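Local coordinates for cysteine desulfurase (Elizabethkingia anophelis NUHP1, PDB 5VPR), which probably uses pyridoxal 5'-phosphate to remove sulfur from L-cysteine, yielding L-alanine and passing the sulfur on to a carrier, at residues E74-A79 against G283-A288; K81-F86 against I291-A296; S353-I358 against K407-M412; L329-Y332 against N337-G340; D120-S125 against V134-L139. One frame throughout, in Å; residues are numbered along the deposited sequence.

Interaction 1 of 5, residues E74-A79 against G283-A288; sequences EMMEDA and GTPNIA
Met-76 reaches from the flank of helix 67-87 to Pro-285 and Ile-287, at the point where a loop turns into helix 287-303 in this class-V aminotransferase-family enzyme of PLP fold type I. The methionine is a buried, flexible, apolar arm: its CG lies opposite the backbone N (chi1 -156°), the chain then runs straight through CG to SD, and a bend at chi3 (82°) swings CE aside. That shape brings the large, polarisable sulfur to the meeting point of two residues. SD lies 4.0 Å from Pro-285 CB and equally 4.0 Å from Ile-287 CA, so it touches the backbone of the helix's first turn as well as side chains. The methionine chain and the pyrrolidine ring cross at about a right angle. Proline suits the approach to the helix because its ring is a rigid apolar surface, whereas Ile-287 opens the helix proper and contributes a beta-branched wall. The isoleucine CG1 is 4.2 Å from the Met-76 SD, and its side chain also packs on Tyr-53 of helix 44-56. Between these two residues Asn-286 turns its side chain from the contact and serves as the N-cap: OD1 accepts from Gly-289 N, while ND2 donates to Gly-239 O. No hydrogen bond joins 74-79 to 283-288, and the methyl adds a further touch, Met-76 CE lying 4.1 Å from Pro-285 CG.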
# COMPACT_ATOMS: atom_id res chain seq x y z
N GLU A 74 -24.90 -10.51 2.63
CA GLU A 74 -24.25 -11.57 1.86
C GLU A 74 -23.20 -11.00 0.91
O GLU A 74 -22.12 -11.58 0.74
CB GLU A 74 -25.32 -12.34 1.09
CG GLU A 74 -24.83 -13.54 0.32
CD GLU A 74 -25.99 -14.34 -0.25
OE1 GLU A 74 -27.16 -13.97 0.00
OE2 GLU A 74 -25.73 -15.34 -0.96
N MET A 75 -23.50 -9.87 0.27
CA MET A 75 -22.55 -9.27 -0.65
C MET A 75 -21.29 -8.82 0.07
O MET A 75 -20.18 -8.97 -0.44
CB MET A 75 -23.19 -8.08 -1.38
CG MET A 75 -24.29 -8.47 -2.38
SD MET A 75 -25.15 -7.04 -3.04
CE MET A 75 -23.83 -6.11 -3.83
N MET A 76 -21.44 -8.25 1.27
CA MET A 76 -20.25 -7.83 2.02
C MET A 76 -19.44 -9.03 2.45
O MET A 76 -18.20 -8.99 2.42
CB MET A 76 -20.64 -6.97 3.23
CG MET A 76 -19.50 -6.04 3.68
SD MET A 76 -19.90 -5.02 5.11
CE MET A 76 -19.56 -6.21 6.43
N GLU A 77 -20.12 -10.13 2.84
CA GLU A 77 -19.40 -11.34 3.22
C GLU A 77 -18.75 -12.01 2.02
O GLU A 77 -17.66 -12.58 2.14
CB GLU A 77 -20.32 -12.33 3.95
CG GLU A 77 -20.78 -11.85 5.33
CD GLU A 77 -19.62 -11.36 6.21
OE1 GLU A 77 -18.62 -12.10 6.36
OE2 GLU A 77 -19.72 -10.23 6.76
N ASP A 78 -19.40 -11.96 0.85
CA ASP A 78 -18.73 -12.40 -0.38
C ASP A 78 -17.45 -11.61 -0.61
O ASP A 78 -16.42 -12.16 -1.03
CB ASP A 78 -19.65 -12.24 -1.59
CG ASP A 78 -20.83 -13.19 -1.57
OD1 ASP A 78 -20.79 -14.21 -0.83
OD2 ASP A 78 -21.81 -12.93 -2.31
N ALA A 79 -17.50 -10.30 -0.37
CA ALA A 79 -16.31 -9.46 -0.56
C ALA A 79 -15.21 -9.84 0.43
O ALA A 79 -14.03 -9.91 0.05
CB ALA A 79 -16.67 -7.98 -0.42
N GLY A 283 -19.64 -0.19 14.98
CA GLY A 283 -20.42 0.78 14.24
C GLY A 283 -20.82 0.24 12.88
O GLY A 283 -20.45 -0.86 12.48
N THR A 284 -21.59 1.04 12.16
CA THR A 284 -21.99 0.62 10.83
C THR A 284 -20.76 0.49 9.94
O THR A 284 -19.97 1.43 9.84
CB THR A 284 -23.00 1.59 10.21
OG1 THR A 284 -24.13 1.73 11.09
CG2 THR A 284 -23.51 1.06 8.88
N PRO A 285 -20.55 -0.66 9.31
CA PRO A 285 -19.44 -0.79 8.36
C PRO A 285 -19.65 0.09 7.15
O PRO A 285 -20.77 0.54 6.85
CB PRO A 285 -19.45 -2.28 7.98
CG PRO A 285 -20.78 -2.80 8.40
CD PRO A 285 -21.29 -1.92 9.50
N ASN A 286 -18.55 0.35 6.45
CA ASN A 286 -18.60 0.99 5.13
C ASN A 286 -18.96 -0.09 4.11
O ASN A 286 -18.10 -0.63 3.39
CB ASN A 286 -17.27 1.66 4.81
CG ASN A 286 -17.25 2.30 3.45
OD1 ASN A 286 -18.29 2.45 2.77
ND2 ASN A 286 -16.06 2.68 3.02
N ILE A 287 -20.27 -0.39 4.03
CA ILE A 287 -20.74 -1.56 3.28
C ILE A 287 -20.36 -1.45 1.81
O ILE A 287 -19.82 -2.39 1.22
CB ILE A 287 -22.27 -1.71 3.44
CG1 ILE A 287 -22.67 -1.89 4.91
CG2 ILE A 287 -22.76 -2.90 2.57
CD1 ILE A 287 -24.06 -1.33 5.26
N ALA A 288 -20.67 -0.30 1.20
CA ALA A 288 -20.37 -0.08 -0.21
C ALA A 288 -18.88 -0.20 -0.48
O ALA A 288 -18.46 -0.86 -1.44
CB ALA A 288 -20.88 1.29 -0.64

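Interaction 2 of 5, residues K81-F86 against I291-A296; sequences KKVQRF and IAIGTA
Lys-82 crosses the groove between helices 67-87 and 287-303 and lies against Gly-294, where the two backbones come close together. The short helical segments run roughly in the same direction, with 39° between them and 9.0 Å between their axes. CB of the lysine points at the partner helix, and with CG opposite the carbonyl carbon (chi1 -65°) the chain sets off beside its backbone N and extends fully toward the other helix. CB and CG bridge the gap without close contact. CD then makes the nearest approach, 3.6 Å from Gly-294 O; glycine suits this site, since with no side chain it lets the methylene lie against the backbone. CE continues past the same carbonyl to NZ, which stands 4.1 Å from Gly-294 O and forms no direct hydrogen bond across the two segments. Instead NZ donates to a water at 2.8 Å, and that water gives a proton to Ile-291 O at 2.7 Å. The ammonium also has a salt bridge to Asp-298, one turn beyond Gly-294. Beside the lysine, Val-83 supplies the purely apolar part, its CG2 meeting Ile-293 CG2 at 4.3 Å. The chemistry is thus divided along a single side chain: the CD methylene packs on the glycine carbonyl, and the charge is delivered to a carboxylate and a water-linked carbonyl, which probably compensate it.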
# COMPACT_ATOMS: atom_id res chain seq x y z
N LYS A 81 -14.63 -12.77 1.53
CA LYS A 81 -14.01 -14.01 1.07
C LYS A 81 -13.13 -13.77 -0.15
O LYS A 81 -12.12 -14.47 -0.33
CB LYS A 81 -15.09 -15.06 0.76
CG LYS A 81 -15.91 -15.51 2.00
CD LYS A 81 -16.83 -16.67 1.65
CE LYS A 81 -17.69 -17.08 2.86
NZ LYS A 81 -18.47 -15.90 3.35
N LYS A 82 -13.47 -12.80 -0.99
CA LYS A 82 -12.58 -12.43 -2.09
C LYS A 82 -11.24 -11.94 -1.56
O LYS A 82 -10.18 -12.35 -2.04
CB LYS A 82 -13.23 -11.37 -2.97
CG LYS A 82 -14.49 -11.81 -3.73
CD LYS A 82 -15.06 -10.59 -4.47
CE LYS A 82 -16.37 -10.85 -5.20
NZ LYS A 82 -16.78 -9.59 -5.91
N VAL A 83 -11.27 -11.05 -0.56
CA VAL A 83 -10.03 -10.55 0.03
C VAL A 83 -9.26 -11.69 0.70
O VAL A 83 -8.03 -11.78 0.58
CB VAL A 83 -10.32 -9.41 1.01
CG1 VAL A 83 -9.03 -8.94 1.68
CG2 VAL A 83 -10.99 -8.23 0.29
N GLN A 84 -9.97 -12.56 1.43
CA GLN A 84 -9.35 -13.73 2.04
C GLN A 84 -8.53 -14.53 1.03
O GLN A 84 -7.35 -14.82 1.25
CB GLN A 84 -10.41 -14.63 2.69
CG GLN A 84 -9.81 -15.84 3.41
CD GLN A 84 -10.73 -17.04 3.48
OE1 GLN A 84 -11.94 -16.95 3.22
NE2 GLN A 84 -10.17 -18.20 3.82
N ARG A 85 -9.16 -14.91 -0.09
CA ARG A 85 -8.45 -15.66 -1.13
C ARG A 85 -7.32 -14.84 -1.75
O ARG A 85 -6.28 -15.39 -2.10
CB ARG A 85 -9.44 -16.12 -2.20
CG ARG A 85 -10.36 -17.25 -1.74
CD ARG A 85 -11.20 -17.82 -2.89
NE ARG A 85 -12.17 -16.85 -3.36
CZ ARG A 85 -13.39 -16.69 -2.83
NH1 ARG A 85 -13.77 -17.47 -1.82
NH2 ARG A 85 -14.21 -15.77 -3.31
N PHE A 86 -7.52 -13.52 -1.86
CA PHE A 86 -6.53 -12.63 -2.45
C PHE A 86 -5.22 -12.64 -1.67
O PHE A 86 -4.14 -12.66 -2.27
CB PHE A 86 -7.13 -11.22 -2.52
CG PHE A 86 -6.25 -10.21 -3.20
CD1 PHE A 86 -6.03 -10.26 -4.57
CD2 PHE A 86 -5.69 -9.16 -2.48
CE1 PHE A 86 -5.25 -9.30 -5.21
CE2 PHE A 86 -4.90 -8.19 -3.11
CZ PHE A 86 -4.68 -8.27 -4.47
N ILE A 291 -17.74 -3.86 -0.25
CA ILE A 291 -18.12 -4.57 -1.48
C ILE A 291 -17.19 -4.19 -2.62
O ILE A 291 -16.72 -5.05 -3.38
CB ILE A 291 -19.59 -4.28 -1.82
CG1 ILE A 291 -20.52 -4.95 -0.80
CG2 ILE A 291 -19.92 -4.75 -3.23
CD1 ILE A 291 -21.96 -4.52 -0.93
N ALA A 292 -16.88 -2.89 -2.74
CA ALA A 292 -16.11 -2.42 -3.88
C ALA A 292 -14.63 -2.80 -3.78
O ALA A 292 -13.98 -3.00 -4.82
CB ALA A 292 -16.27 -0.91 -4.02
N ILE A 293 -14.08 -2.93 -2.56
CA ILE A 293 -12.69 -3.42 -2.48
C ILE A 293 -12.63 -4.88 -2.92
O ILE A 293 -11.61 -5.33 -3.46
CB ILE A 293 -12.07 -3.19 -1.08
CG1 ILE A 293 -10.53 -3.17 -1.18
CG2 ILE A 293 -12.49 -4.25 -0.07
CD1 ILE A 293 -9.80 -2.90 0.13
N GLY A 294 -13.71 -5.65 -2.74
CA GLY A 294 -13.77 -6.97 -3.35
C GLY A 294 -13.76 -6.91 -4.86
O GLY A 294 -13.16 -7.77 -5.53
N THR A 295 -14.43 -5.91 -5.43
CA THR A 295 -14.43 -5.72 -6.88
C THR A 295 -13.05 -5.30 -7.38
O THR A 295 -12.64 -5.69 -8.47
CB THR A 295 -15.48 -4.69 -7.28
OG1 THR A 295 -16.72 -5.02 -6.65
CG2 THR A 295 -15.68 -4.66 -8.79
N ALA A 296 -12.32 -4.53 -6.58
CA ALA A 296 -10.94 -4.20 -6.93
C ALA A 296 -10.05 -5.44 -6.91
O ALA A 296 -9.14 -5.57 -7.74
CB ALA A 296 -10.42 -3.12 -5.97
O HOH W 1 -17.24 -7.66 -3.88

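Interaction 3 of 5, residues S353-I358 against K407-M412; sequences SDVGMI and KKAQKM
No flat group takes part where Ile-358 meets Ala-409 and Met-412: neither ring nor amide nor guanidinium offers a face or an edge, and the surfaces are rounded aliphatic ones. Ile-358 has the largest share of the contact. With CG1 opposite the carbonyl carbon (chi1 -67°) and CG2 opposite the backbone N, it presents both branches to the other helix. CG2 comes within 3.8 Å of Ala-409 CB, and the delta methyl, CD1, extends to Met-412 CE at 3.8 Å. Ile-358 and Met-412 reach toward each other tip to tip, and the methionine's bend at chi3 (66°) turns its methyl back over the isoleucine, while its SD sits 3.9 Å from Ile-358 CG2. The contact pairs helix 352-361 with the C-terminal helix 396-413 in the smaller, C-terminal part of this fold type I enzyme; the segments cross at 122°, with 9.4 Å between axes. Alanine suits the close point, since a lone methyl lets the backbones approach, and Val-355 lies CA to CA 5.9 Å from it. Val-355 reaches Ala-409 through CG1, the branch opposite its backbone N, which stands 4.1 Å from the alanine CB. Leu-413, the next residue along, adds its side chain against Val-355 and Ile-358. Nearer the root of the methionine, Met-412 CB lies 3.9 Å from Ile-358 CD1.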
# COMPACT_ATOMS: atom_id res chain seq x y z
N SER A 353 9.76 21.05 -6.23
CA SER A 353 8.45 21.53 -6.65
C SER A 353 8.54 22.38 -7.92
O SER A 353 7.59 22.40 -8.72
CB SER A 353 7.80 22.33 -5.52
OG SER A 353 8.74 23.20 -4.93
N ASP A 354 9.66 23.08 -8.11
CA ASP A 354 9.86 23.81 -9.37
C ASP A 354 9.76 22.88 -10.56
O ASP A 354 9.12 23.20 -11.57
CB ASP A 354 11.22 24.52 -9.35
CG ASP A 354 11.25 25.69 -8.40
OD1 ASP A 354 10.17 26.20 -8.04
OD2 ASP A 354 12.36 26.10 -8.01
N VAL A 355 10.38 21.70 -10.46
CA VAL A 355 10.25 20.70 -11.51
C VAL A 355 8.84 20.14 -11.55
O VAL A 355 8.27 19.93 -12.63
CB VAL A 355 11.30 19.59 -11.32
CG1 VAL A 355 11.12 18.50 -12.36
CG2 VAL A 355 12.69 20.17 -11.41
N GLY A 356 8.23 19.93 -10.38
CA GLY A 356 6.89 19.37 -10.35
C GLY A 356 5.88 20.28 -11.01
O GLY A 356 4.95 19.81 -11.68
N MET A 357 6.04 21.59 -10.84
CA MET A 357 5.09 22.54 -11.41
C MET A 357 5.21 22.59 -12.92
O MET A 357 4.19 22.61 -13.63
CB MET A 357 5.29 23.93 -10.81
CG MET A 357 4.90 24.03 -9.36
SD MET A 357 4.95 25.74 -8.79
CE MET A 357 6.59 26.22 -9.33
N ILE A 358 6.44 22.59 -13.44
CA ILE A 358 6.64 22.51 -14.89
C ILE A 358 6.02 21.22 -15.44
O ILE A 358 5.31 21.24 -16.45
CB ILE A 358 8.14 22.62 -15.24
CG1 ILE A 358 8.66 24.02 -14.89
CG2 ILE A 358 8.37 22.32 -16.70
CD1 ILE A 358 10.14 24.19 -15.12
N LYS A 407 13.72 16.83 -19.05
CA LYS A 407 14.73 17.57 -19.80
C LYS A 407 14.30 19.01 -20.04
O LYS A 407 15.09 19.95 -19.88
CB LYS A 407 15.01 16.88 -21.14
CG LYS A 407 15.59 15.49 -21.00
CD LYS A 407 15.82 14.82 -22.35
CE LYS A 407 16.24 13.36 -22.16
NZ LYS A 407 16.80 12.79 -23.41
N LYS A 408 13.03 19.22 -20.42
CA LYS A 408 12.55 20.58 -20.68
C LYS A 408 12.58 21.41 -19.40
O LYS A 408 12.97 22.58 -19.43
CB LYS A 408 11.15 20.53 -21.28
CG LYS A 408 10.46 21.88 -21.42
CD LYS A 408 9.14 21.75 -22.17
CE LYS A 408 8.40 23.10 -22.22
NZ LYS A 408 7.16 23.09 -23.05
N ALA A 409 12.19 20.81 -18.27
CA ALA A 409 12.19 21.52 -17.00
C ALA A 409 13.58 22.02 -16.63
O ALA A 409 13.75 23.18 -16.23
CB ALA A 409 11.66 20.60 -15.89
N GLN A 410 14.59 21.17 -16.78
CA GLN A 410 15.93 21.55 -16.34
C GLN A 410 16.48 22.72 -17.15
O GLN A 410 17.11 23.63 -16.59
CB GLN A 410 16.85 20.33 -16.38
CG GLN A 410 17.96 20.33 -17.41
CD GLN A 410 18.90 19.16 -17.22
OE1 GLN A 410 19.27 18.82 -16.09
NE2 GLN A 410 19.28 18.52 -18.32
N LYS A 411 16.25 22.74 -18.47
CA LYS A 411 16.71 23.90 -19.23
C LYS A 411 15.81 25.11 -19.00
O LYS A 411 16.30 26.24 -19.02
CB LYS A 411 16.81 23.58 -20.72
CG LYS A 411 15.76 22.65 -21.25
CD LYS A 411 16.29 21.87 -22.45
CE LYS A 411 15.91 22.54 -23.74
NZ LYS A 411 16.13 21.62 -24.89
N MET A 412 14.52 24.90 -18.73
CA MET A 412 13.67 26.03 -18.34
C MET A 412 14.18 26.66 -17.05
O MET A 412 14.14 27.89 -16.89
CB MET A 412 12.22 25.57 -18.17
CG MET A 412 11.44 25.53 -19.46
SD MET A 412 9.80 24.87 -19.22
CE MET A 412 9.03 26.12 -18.19

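Interaction 4 of 5, residues L329-Y332 against N337-G340; sequences LKVY and NRAG
Arg-338 has the most surface buried here, and it shares the contact with Val-331 and Tyr-332 on the far side of a short turn. The arginine leaves the loop before strand 341-345 with CG opposite its carbonyl carbon (chi1 -60°) and bends again at chi3 (-46°), which carries the guanidinium toward strand 330-331. Val-331 meets it obliquely and loosely, CG1 lying 4.4 Å from Arg-338 NH2. Valine, compact and beta-branched, suits an edge strand whose inner side packs on helix 305-324. Tyr-332 takes part through its backbone, for the carbonyl oxygen O lies over one face of the guanidinium and, again loosely, 4.4 Å from Arg-338 CD, while the phenol ring leads off elsewhere. The two segments flank the connection between the first two strands of the small antiparallel sheet 330-331, 341-345 and 386-389. No hydrogen bond spans them. The planar head finds its partners nearby instead: NH2 bonds to Gln-320 OE1, NE to Val-341 O, and NH1 makes weak bonds to Gly-333 O and Glu-334 O. A buried cation held in this way by neutral oxygens of the helix, the strand and, weakly, the turn probably ties the turn's shape to helix 305-324, with the valine serving as apolar lining.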
# COMPACT_ATOMS: atom_id res chain seq x y z
N LEU A 329 21.13 13.86 -13.48
CA LEU A 329 20.03 13.26 -12.73
C LEU A 329 20.53 12.09 -11.90
O LEU A 329 21.26 11.23 -12.41
CB LEU A 329 18.93 12.80 -13.70
CG LEU A 329 17.60 12.29 -13.14
CD1 LEU A 329 16.47 12.66 -14.09
CD2 LEU A 329 17.62 10.78 -12.92
N LYS A 330 20.15 12.05 -10.62
CA LYS A 330 20.46 10.95 -9.73
C LYS A 330 19.19 10.21 -9.35
O LYS A 330 18.15 10.84 -9.12
CB LYS A 330 21.17 11.44 -8.46
N VAL A 331 19.27 8.88 -9.26
CA VAL A 331 18.15 8.03 -8.87
C VAL A 331 18.46 7.44 -7.50
O VAL A 331 19.47 6.75 -7.33
CB VAL A 331 17.88 6.93 -9.90
CG1 VAL A 331 16.80 5.99 -9.40
CG2 VAL A 331 17.47 7.53 -11.23
N TYR A 332 17.59 7.71 -6.53
CA TYR A 332 17.79 7.21 -5.18
C TYR A 332 17.40 5.74 -5.09
O TYR A 332 16.39 5.32 -5.67
CB TYR A 332 16.98 8.04 -4.18
CG TYR A 332 17.43 9.48 -4.11
CD1 TYR A 332 18.55 9.84 -3.36
CD2 TYR A 332 16.76 10.48 -4.80
CE1 TYR A 332 18.98 11.16 -3.30
CE2 TYR A 332 17.18 11.80 -4.74
CZ TYR A 332 18.29 12.13 -3.99
OH TYR A 332 18.71 13.44 -3.93
N ASN A 337 16.17 -3.29 -5.13
CA ASN A 337 14.94 -3.92 -5.60
C ASN A 337 13.75 -3.04 -5.20
O ASN A 337 13.55 -2.78 -4.01
CB ASN A 337 14.84 -5.33 -5.02
CG ASN A 337 13.52 -6.02 -5.31
OD1 ASN A 337 12.82 -5.67 -6.27
ND2 ASN A 337 13.17 -7.00 -4.49
N ARG A 338 12.98 -2.57 -6.18
CA ARG A 338 11.95 -1.59 -5.92
C ARG A 338 10.66 -1.96 -6.62
O ARG A 338 10.67 -2.65 -7.65
CB ARG A 338 12.37 -0.18 -6.36
CG ARG A 338 13.62 0.33 -5.66
CD ARG A 338 13.77 1.84 -5.85
NE ARG A 338 13.55 2.24 -7.23
CZ ARG A 338 14.43 2.07 -8.21
NH1 ARG A 338 15.60 1.50 -7.97
NH2 ARG A 338 14.14 2.47 -9.43
N ALA A 339 9.55 -1.50 -6.06
CA ALA A 339 8.22 -1.77 -6.57
C ALA A 339 7.60 -0.45 -7.02
O ALA A 339 7.20 0.37 -6.19
CB ALA A 339 7.35 -2.47 -5.53
N GLY A 340 7.59 -0.23 -8.33
CA GLY A 340 6.76 0.78 -8.95
C GLY A 340 7.11 2.23 -8.70
O GLY A 340 6.27 3.10 -8.97

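Interaction 5 of 5, residues D120-S125 against V134-L139; sequences DEIIIS and VPWQML
Ile-122 and Ile-124 of strand 121-125 face Trp-136 and Leu-139 of helix 134-142, which runs nearly antiparallel to the strand (166°) with 9.9 Å between axes. Strand, helix and the parallel neighbour strand 146-150 form a beta-alpha-beta crossover in the large seven-stranded sheet that is the core of fold type I enzymes. At the start, Asp-120 is turned to Lys-172 in a salt bridge, and Glu-121 pairs with Arg-148; both charges point to partners away from the helix. Ile-122 is the first residue to touch it. Its CG2 is 4.5 Å from Trp-136 CE3, on the six-membered ring, and CG1 lies at the same 4.5 Å from Leu-139 CD2, so one branched side chain fits between two large apolar ones a turn apart. Ile-123 points to the other face of the sheet, where it packs on Ile-150 and Leu-167. Ile-124 returns to the helix side and makes the closest touch: chi1 of 65° sets CG2 opposite the carbonyl carbon, and this methyl lies 3.8 Å from Trp-136 CD1. Methyl and indole meet in an off-centre CH-pi contact, with CG2 4.2 Å from the centroid of the Trp-136 five-membered ring and 29° off its normal. Ser-125 OG makes a weak hydrogen bond with Asn-177 N of strand 171-177. The beta-branched isoleucines give the sheet a firm hydrocarbon surface spanned by the broad indole; with no hydrogen bond between segments, dispersion and apolar burial hold helix on sheet.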
# COMPACT_ATOMS: atom_id res chain seq x y z
N ASP A 120 8.99 -3.59 28.34
CA ASP A 120 9.01 -4.30 27.07
C ASP A 120 9.47 -3.37 25.96
O ASP A 120 9.64 -2.16 26.15
CB ASP A 120 7.63 -4.87 26.76
CG ASP A 120 7.19 -5.91 27.78
OD1 ASP A 120 8.07 -6.49 28.44
OD2 ASP A 120 5.97 -6.15 27.90
N GLU A 121 9.69 -3.93 24.77
CA GLU A 121 10.25 -3.18 23.66
C GLU A 121 9.43 -3.39 22.40
O GLU A 121 8.91 -4.48 22.15
CB GLU A 121 11.72 -3.57 23.42
CG GLU A 121 12.59 -3.46 24.66
CD GLU A 121 14.07 -3.67 24.39
OE1 GLU A 121 14.88 -3.40 25.29
OE2 GLU A 121 14.42 -4.10 23.27
N ILE A 122 9.29 -2.31 21.62
CA ILE A 122 8.62 -2.30 20.32
C ILE A 122 9.64 -1.85 19.29
O ILE A 122 10.31 -0.83 19.48
CB ILE A 122 7.40 -1.34 20.32
CG1 ILE A 122 6.41 -1.71 21.42
CG2 ILE A 122 6.72 -1.35 18.97
CD1 ILE A 122 5.89 -3.11 21.34
N ILE A 123 9.75 -2.60 18.19
CA ILE A 123 10.69 -2.29 17.12
C ILE A 123 9.89 -1.92 15.88
O ILE A 123 8.98 -2.65 15.47
CB ILE A 123 11.64 -3.47 16.83
CG1 ILE A 123 12.46 -3.82 18.08
CG2 ILE A 123 12.55 -3.12 15.68
CD1 ILE A 123 13.45 -4.99 17.90
N ILE A 124 10.21 -0.77 15.28
CA ILE A 124 9.56 -0.32 14.06
C ILE A 124 10.63 0.05 13.04
O ILE A 124 11.79 0.33 13.38
CB ILE A 124 8.62 0.88 14.29
CG1 ILE A 124 9.41 2.11 14.76
CG2 ILE A 124 7.54 0.53 15.31
CD1 ILE A 124 8.57 3.36 14.89
N SER A 125 10.24 0.03 11.77
CA SER A 125 11.13 0.47 10.71
C SER A 125 11.06 1.99 10.56
O SER A 125 10.12 2.64 11.02
CB SER A 125 10.77 -0.21 9.39
OG SER A 125 9.38 -0.08 9.08
N VAL A 134 3.23 7.47 15.16
CA VAL A 134 2.62 7.97 16.38
C VAL A 134 1.93 6.87 17.18
O VAL A 134 2.11 6.83 18.41
CB VAL A 134 1.63 9.10 16.07
CG1 VAL A 134 1.40 9.96 17.30
CG2 VAL A 134 2.13 9.94 14.90
N PRO A 135 1.12 5.98 16.57
CA PRO A 135 0.44 4.95 17.39
C PRO A 135 1.41 4.13 18.21
O PRO A 135 1.12 3.81 19.37
CB PRO A 135 -0.29 4.08 16.35
CG PRO A 135 -0.43 4.93 15.17
CD PRO A 135 0.79 5.81 15.14
N TRP A 136 2.55 3.78 17.63
CA TRP A 136 3.56 3.04 18.37
C TRP A 136 4.25 3.94 19.39
O TRP A 136 4.54 3.50 20.51
CB TRP A 136 4.56 2.42 17.41
CG TRP A 136 3.92 1.65 16.28
CD1 TRP A 136 3.98 1.94 14.94
CD2 TRP A 136 3.08 0.48 16.39
NE1 TRP A 136 3.25 1.03 14.22
CE2 TRP A 136 2.70 0.12 15.08
CE3 TRP A 136 2.64 -0.30 17.46
CZ2 TRP A 136 1.89 -0.98 14.82
CZ3 TRP A 136 1.83 -1.39 17.20
CH2 TRP A 136 1.47 -1.72 15.89
N GLN A 137 4.50 5.20 19.02
CA GLN A 137 5.07 6.13 19.99
C GLN A 137 4.09 6.39 21.12
O GLN A 137 4.49 6.53 22.28
CB GLN A 137 5.46 7.44 19.30
N MET A 138 2.79 6.42 20.81
CA MET A 138 1.77 6.60 21.84
C MET A 138 1.60 5.34 22.68
O MET A 138 1.38 5.42 23.89
CB MET A 138 0.44 7.01 21.19
N LEU A 139 1.70 4.16 22.06
CA LEU A 139 1.63 2.92 22.82
C LEU A 139 2.76 2.84 23.83
O LEU A 139 2.56 2.40 24.97
CB LEU A 139 1.65 1.72 21.87
CG LEU A 139 1.90 0.34 22.49
CD1 LEU A 139 0.82 -0.04 23.47
CD2 LEU A 139 2.03 -0.73 21.41

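Overall arrangement
Interactions 1 and 2 share one helix pair, 67-87 with 287-303: interaction 1 sits at the start of helix 287-303 and interaction 2 further along. Their centres lie 11 Å apart, and they meet where Met-75 CE packs 3.8 Å from Ile-291 CD1. Interactions 3 and 4 belong to the other side of the chain's centre, 19 Å apart between centres and about 6 Å between nearest atoms, in the region built round the small antiparallel sheet. Interaction 5 lies in the large sheet, 30 Å from interaction 2 and 29 Å from interaction 4 between centres. The cofactor is carried by Lys-233 as a covalent adduct; one link to it is Phe-86 of segment 81-86, which packs on the adjacent Met-234.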